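PDB 3EB8: cysteine protease-like VirA from Shigella flexneri, which acts as a secreted virulence effector needed for epithelial cell entry and bacterial spread, although its proposed tubulin-cleaving protease activity is disputed. Local coordinates for residues A97-N102 and K107-V112; R146-S151 and K168-L173. One frame throughout, in Å; residues are numbered along the deposited sequence.

Interaction 1: residues A97-N102 and K107-V112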
loop_
_atom_site.group_PDB
_atom_site.type_symbol
_atom_site.label_atom_id
_atom_site.label_comp_id
_atom_site.label_asym_id
_atom_site.label_seq_id
_atom_site.Cartn_x
_atom_site.Cartn_y
_atom_site.Cartn_z
ATOM N N ALA A 97 -1.001 15.716 8.635
ATOM C CA ALA A 97 -1.940 15.032 9.517
ATOM C C ALA A 97 -2.402 15.998 10.597
ATOM O O ALA A 97 -1.687 16.938 10.944
ATOM C CB ALA A 97 -1.303 13.824 10.141
ATOM N N PRO A 98 -3.612 15.771 11.123
ATOM C CA PRO A 98 -4.251 16.644 12.118
ATOM C C PRO A 98 -3.698 16.469 13.534
ATOM O O PRO A 98 -4.460 16.104 14.430
ATOM C CB PRO A 98 -5.719 16.184 12.103
ATOM C CG PRO A 98 -5.842 15.177 10.970
ATOM C CD PRO A 98 -4.479 14.647 10.728
ATOM N N VAL A 99 -2.403 16.701 13.729
ATOM C CA VAL A 99 -1.803 16.735 15.063
ATOM C C VAL A 99 -0.604 17.606 14.961
ATOM O O VAL A 99 -0.033 17.746 13.887
ATOM C CB VAL A 99 -1.215 15.382 15.531
ATOM C CG1 VAL A 99 -2.176 14.639 16.418
ATOM C CG2 VAL A 99 -0.710 14.543 14.350
ATOM N N SER A 100 -0.191 18.160 16.086
ATOM C CA SER A 100 1.041 18.909 16.121
ATOM C C SER A 100 2.121 17.935 16.542
ATOM O O SER A 100 1.935 17.135 17.457
ATOM C CB SER A 100 0.937 20.105 17.060
ATOM O OG SER A 100 0.112 19.800 18.158
ATOM N N GLY A 101 3.231 17.965 15.820
ATOM C CA GLY A 101 4.318 17.058 16.087
ATOM C C GLY A 101 5.097 17.541 17.279
ATOM O O GLY A 101 4.903 18.654 17.748
ATOM N N ASN A 102 5.963 16.678 17.786
ATOM C CA ASN A 102 7.015 17.097 18.696
ATOM C C ASN A 102 8.225 16.214 18.442
ATOM O O ASN A 102 8.120 15.190 17.762
ATOM C CB ASN A 102 6.569 17.007 20.149
ATOM C CG ASN A 102 6.442 15.584 20.625
ATOM O OD1 ASN A 102 5.467 14.902 20.322
ATOM N ND2 ASN A 102 7.430 15.124 21.375
ATOM N N LYS A 107 7.841 7.553 17.978
ATOM C CA LYS A 107 6.942 6.959 16.984
ATOM C C LYS A 107 5.935 7.988 16.445
ATOM O O LYS A 107 5.638 8.986 17.117
ATOM C CB LYS A 107 6.192 5.770 17.602
ATOM C CG LYS A 107 5.260 6.156 18.773
ATOM C CD LYS A 107 4.553 4.943 19.368
ATOM C CE LYS A 107 3.727 5.319 20.592
ATOM N NZ LYS A 107 4.556 5.840 21.726
ATOM N N PRO A 108 5.392 7.741 15.241
ATOM C CA PRO A 108 4.389 8.657 14.693
ATOM C C PRO A 108 3.161 8.663 15.572
ATOM O O PRO A 108 2.847 7.618 16.161
ATOM C CB PRO A 108 4.033 8.035 13.343
ATOM C CG PRO A 108 5.185 7.121 12.991
ATOM C CD PRO A 108 5.755 6.662 14.306
ATOM N N ALA A 109 2.474 9.801 15.666
ATOM C CA ALA A 109 1.176 9.844 16.338
ATOM C C ALA A 109 0.142 9.027 15.568
ATOM O O ALA A 109 0.277 8.814 14.369
ATOM C CB ALA A 109 0.702 11.274 16.486
ATOM N N PRO A 110 -0.908 8.576 16.256
ATOM C CA PRO A 110 -1.999 7.839 15.605
ATOM C C PRO A 110 -2.574 8.560 14.380
ATOM O O PRO A 110 -2.889 7.910 13.386
ATOM C CB PRO A 110 -3.062 7.747 16.701
ATOM C CG PRO A 110 -2.318 7.891 17.984
ATOM C CD PRO A 110 -1.151 8.796 17.689
ATOM N N GLU A 111 -2.719 9.881 14.447
ATOM C CA GLU A 111 -3.263 10.618 13.309
ATOM C C GLU A 111 -2.351 10.519 12.087
ATOM O O GLU A 111 -2.826 10.431 10.957
ATOM C CB GLU A 111 -3.524 12.082 13.653
ATOM C CG GLU A 111 -4.528 12.304 14.772
ATOM C CD GLU A 111 -3.912 12.149 16.161
ATOM O OE1 GLU A 111 -2.754 11.680 16.266
ATOM O OE2 GLU A 111 -4.587 12.501 17.153
ATOM N N VAL A 112 -1.043 10.545 12.309
ATOM C CA VAL A 112 -0.091 10.409 11.212
ATOM C C VAL A 112 -0.233 9.020 10.569
ATOM O O VAL A 112 -0.340 8.882 9.348
ATOM C CB VAL A 112 1.357 10.685 11.688
ATOM C CG1 VAL A 112 2.370 10.052 10.746
ATOM C CG2 VAL A 112 1.587 12.177 11.799
#
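Ala97 and Val112 bring the two backbones closest, with their CA atoms 5.3 Å apart, where the chain leaving the strand that precedes the loop passes the first turn of helix 110-118. Pro98 is the centre of an inverse gamma turn, marked by a weak bond of 2.9 Å from Val99 N to Ala97 O, and this kink presents Ala97 and Val99 to the same helix start. Ala97 CB rests on Val112 CG2 at 3.7 Å. The CG2 branch of Val112 also approaches Val99 CG2 at 4.2 Å, while Ala109, the N-cap residue, offers its CB to that same Val99 methyl. Val99 CG2 further covers the root of the Glu111 side chain, 3.8 Å from Glu111 CB. Beyond this root the Glu111 chain bends (chi2 81°) and carries the carboxylate across Val99 CG1. Val99 CG1 lies implausibly close to the carboxylate, and Val99 has an unusual chi1 (-98°), so the detail of this pair is doubtful. On the proline side, Pro98 CD lies 4.0 Å from Glu111 CB. The loop also bonds through its backbone to strand 348-356 and the residue after it, Ala97 with Ser355 and Val99 with Asp357. No hydrogen bond crosses between the two segments, which bury 228 Å² in all. The strand-to-helix connection is therefore joined here by apolar contacts, with the aliphatic part of Glu111 sharing in them; Glu111 lies in the first helical turn, where the helix N-terminus would probably favour a negative charge, whatever the exact place of its carboxylate.

Interaction 2: residues R146-S151 and K168-L173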
loop_
_atom_site.group_PDB
_atom_site.type_symbol
_atom_site.label_atom_id
_atom_site.label_comp_id
_atom_site.label_asym_id
_atom_site.label_seq_id
_atom_site.Cartn_x
_atom_site.Cartn_y
_atom_site.Cartn_z
ATOM N N ARG A 146 9.056 -12.685 10.560
ATOM C CA ARG A 146 9.490 -11.590 11.418
ATOM C C ARG A 146 8.373 -10.563 11.612
ATOM O O ARG A 146 8.078 -10.165 12.747
ATOM C CB ARG A 146 10.754 -10.926 10.861
ATOM C CG ARG A 146 11.918 -11.885 10.749
ATOM C CD ARG A 146 13.108 -11.304 9.991
ATOM N NE ARG A 146 13.806 -12.354 9.251
ATOM C CZ ARG A 146 15.106 -12.351 8.975
ATOM N NH1 ARG A 146 15.874 -11.354 9.392
ATOM N NH2 ARG A 146 15.639 -13.356 8.290
ATOM N N ASP A 147 7.740 -10.152 10.514
ATOM C CA ASP A 147 6.729 -9.101 10.589
ATOM C C ASP A 147 5.456 -9.529 11.344
ATOM O O ASP A 147 4.917 -8.765 12.151
ATOM C CB ASP A 147 6.384 -8.563 9.196
ATOM C CG ASP A 147 5.533 -7.298 9.258
ATOM O OD1 ASP A 147 6.047 -6.221 8.881
ATOM O OD2 ASP A 147 4.361 -7.375 9.702
ATOM N N ILE A 148 4.975 -10.740 11.083
ATOM C CA ILE A 148 3.802 -11.214 11.799
ATOM C C ILE A 148 4.149 -11.423 13.254
ATOM O O ILE A 148 3.353 -11.123 14.132
ATOM C CB ILE A 148 3.230 -12.503 11.192
ATOM C CG1 ILE A 148 2.678 -12.216 9.790
ATOM C CG2 ILE A 148 2.131 -13.067 12.078
ATOM C CD1 ILE A 148 1.749 -11.036 9.730
ATOM N N ARG A 149 5.350 -11.919 13.516
ATOM C CA ARG A 149 5.742 -12.150 14.891
ATOM C C ARG A 149 5.666 -10.837 15.669
ATOM O O ARG A 149 5.239 -10.809 16.827
ATOM C CB ARG A 149 7.123 -12.794 14.989
ATOM C CG ARG A 149 7.401 -13.346 16.370
ATOM C CD ARG A 149 8.337 -14.530 16.347
ATOM N NE ARG A 149 8.959 -14.756 17.653
ATOM C CZ ARG A 149 8.427 -15.509 18.610
ATOM N NH1 ARG A 149 7.259 -16.106 18.410
ATOM N NH2 ARG A 149 9.054 -15.661 19.765
ATOM N N ALA A 150 6.031 -9.742 15.014
ATOM C CA ALA A 150 6.086 -8.449 15.686
ATOM C C ALA A 150 4.806 -7.640 15.510
ATOM O O ALA A 150 4.738 -6.490 15.928
ATOM C CB ALA A 150 7.290 -7.650 15.195
ATOM N N SER A 151 3.795 -8.241 14.895
ATOM C CA SER A 151 2.576 -7.509 14.560
ATOM C C SER A 151 1.765 -7.083 15.783
ATOM O O SER A 151 1.062 -6.069 15.740
ATOM C CB SER A 151 1.689 -8.309 13.586
ATOM O OG SER A 151 0.848 -9.231 14.263
ATOM N N LYS A 168 -4.134 -12.755 14.350
ATOM C CA LYS A 168 -3.931 -14.053 14.981
ATOM C C LYS A 168 -4.194 -15.176 13.964
ATOM O O LYS A 168 -3.536 -16.222 13.981
ATOM C CB LYS A 168 -4.829 -14.189 16.219
ATOM C CG LYS A 168 -4.848 -15.572 16.859
ATOM C CD LYS A 168 -3.511 -15.915 17.508
ATOM C CE LYS A 168 -3.628 -17.144 18.409
ATOM N NZ LYS A 168 -4.397 -18.244 17.755
ATOM N N LEU A 169 -5.159 -14.947 13.083
ATOM C CA LEU A 169 -5.505 -15.902 12.043
ATOM C C LEU A 169 -4.405 -15.970 11.002
ATOM O O LEU A 169 -4.121 -17.041 10.465
ATOM C CB LEU A 169 -6.813 -15.506 11.366
ATOM C CG LEU A 169 -7.189 -16.307 10.127
ATOM C CD1 LEU A 169 -7.162 -17.803 10.428
ATOM C CD2 LEU A 169 -8.560 -15.878 9.633
ATOM N N ILE A 170 -3.788 -14.827 10.710
ATOM C CA ILE A 170 -2.637 -14.837 9.827
ATOM C C ILE A 170 -1.496 -15.631 10.467
ATOM O O ILE A 170 -0.859 -16.459 9.806
ATOM C CB ILE A 170 -2.142 -13.430 9.481
ATOM C CG1 ILE A 170 -3.261 -12.591 8.832
ATOM C CG2 ILE A 170 -0.884 -13.522 8.614
ATOM C CD1 ILE A 170 -3.604 -12.977 7.426
ATOM N N ALA A 171 -1.236 -15.386 11.750
ATOM C CA ALA A 171 -0.175 -16.108 12.448
ATOM C C ALA A 171 -0.453 -17.613 12.475
ATOM O O ALA A 171 0.454 -18.416 12.295
ATOM C CB ALA A 171 0.012 -15.570 13.865
ATOM N N ASP A 172 -1.707 -17.998 12.694
ATOM C CA ASP A 172 -2.047 -19.419 12.687
ATOM C C ASP A 172 -1.853 -20.033 11.290
ATOM O O ASP A 172 -1.378 -21.157 11.159
ATOM C CB ASP A 172 -3.482 -19.658 13.170
ATOM C CG ASP A 172 -3.664 -19.394 14.650
ATOM O OD1 ASP A 172 -2.647 -19.255 15.363
ATOM O OD2 ASP A 172 -4.834 -19.337 15.101
ATOM N N LEU A 173 -2.236 -19.291 10.255
ATOM C CA LEU A 173 -2.059 -19.737 8.875
ATOM C C LEU A 173 -0.581 -19.890 8.532
ATOM O O LEU A 173 -0.151 -20.922 8.039
ATOM C CB LEU A 173 -2.705 -18.741 7.907
ATOM C CG LEU A 173 -2.452 -18.947 6.406
ATOM C CD1 LEU A 173 -3.088 -20.230 5.924
ATOM C CD2 LEU A 173 -2.986 -17.774 5.592
#
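Ile148 meets Ala171 and Ile170 where the C-terminal turn of helix 140-149 passes helix 167-176; the nearest CA atoms, those of Ile148 and Ala171, are 6.3 Å apart. Its two branches divide the work. With CG1 set beside the backbone N (chi1 -66°), CG2 is left anti to that nitrogen and settles on Ala171, 3.7 Å from Ala171 CB. The longer branch turns toward the other neighbour, and its CD1 reaches Ile170 CG2 at 3.8 Å. The two isoleucine side chains cross at about a right angle; Ile170 contributes CG2, while the end of its CG1 branch leads away. Ile148 O is gripped by two donors just where the chain leaves the helix: Ala150 departs from the helical conformation, and Ser151 then supplies both its N, at 3.0 Å from Ile148 O, and its OG, at 3.1 Å from the same oxygen. The hydroxyl comes in the carbonyl plane onto a lone pair, with a C=O...OG angle of 134°. On the second helix Lys168 NZ lies 2.9 Å from Asp172 OD2, an i to i+4 salt bridge using the syn lone pair; Asn204 of helix 194-204 also bonds this oxygen. The polar bonds described thus stay within each segment or run to other parts of the chain, and the helix-to-helix contact itself, only 113 Å², is wholly apolar, made by aliphatic carbons.

How the interactions relate
Interaction 1 closes before interaction 2 opens along the chain, and the two lie apart in space: their centres are 26 Å apart and their nearest atoms about 12 Å, without touching. Both can be placed relative to the mixed sheet: interaction 1 is bonded to the region of strand 348-356, whereas the two helices of interaction 2 flank in sequence strand 157-160 of the same sheet. Neither contact falls within the tubulin-binding region, 182-273, yet residues of both touch it: Pro108 in segment 107-112 touches Ile272, and Leu169 and Leu173 in segment 168-173, outside the contact itself, touch Ile200, Phe223, Ile229 and Leu232 between them.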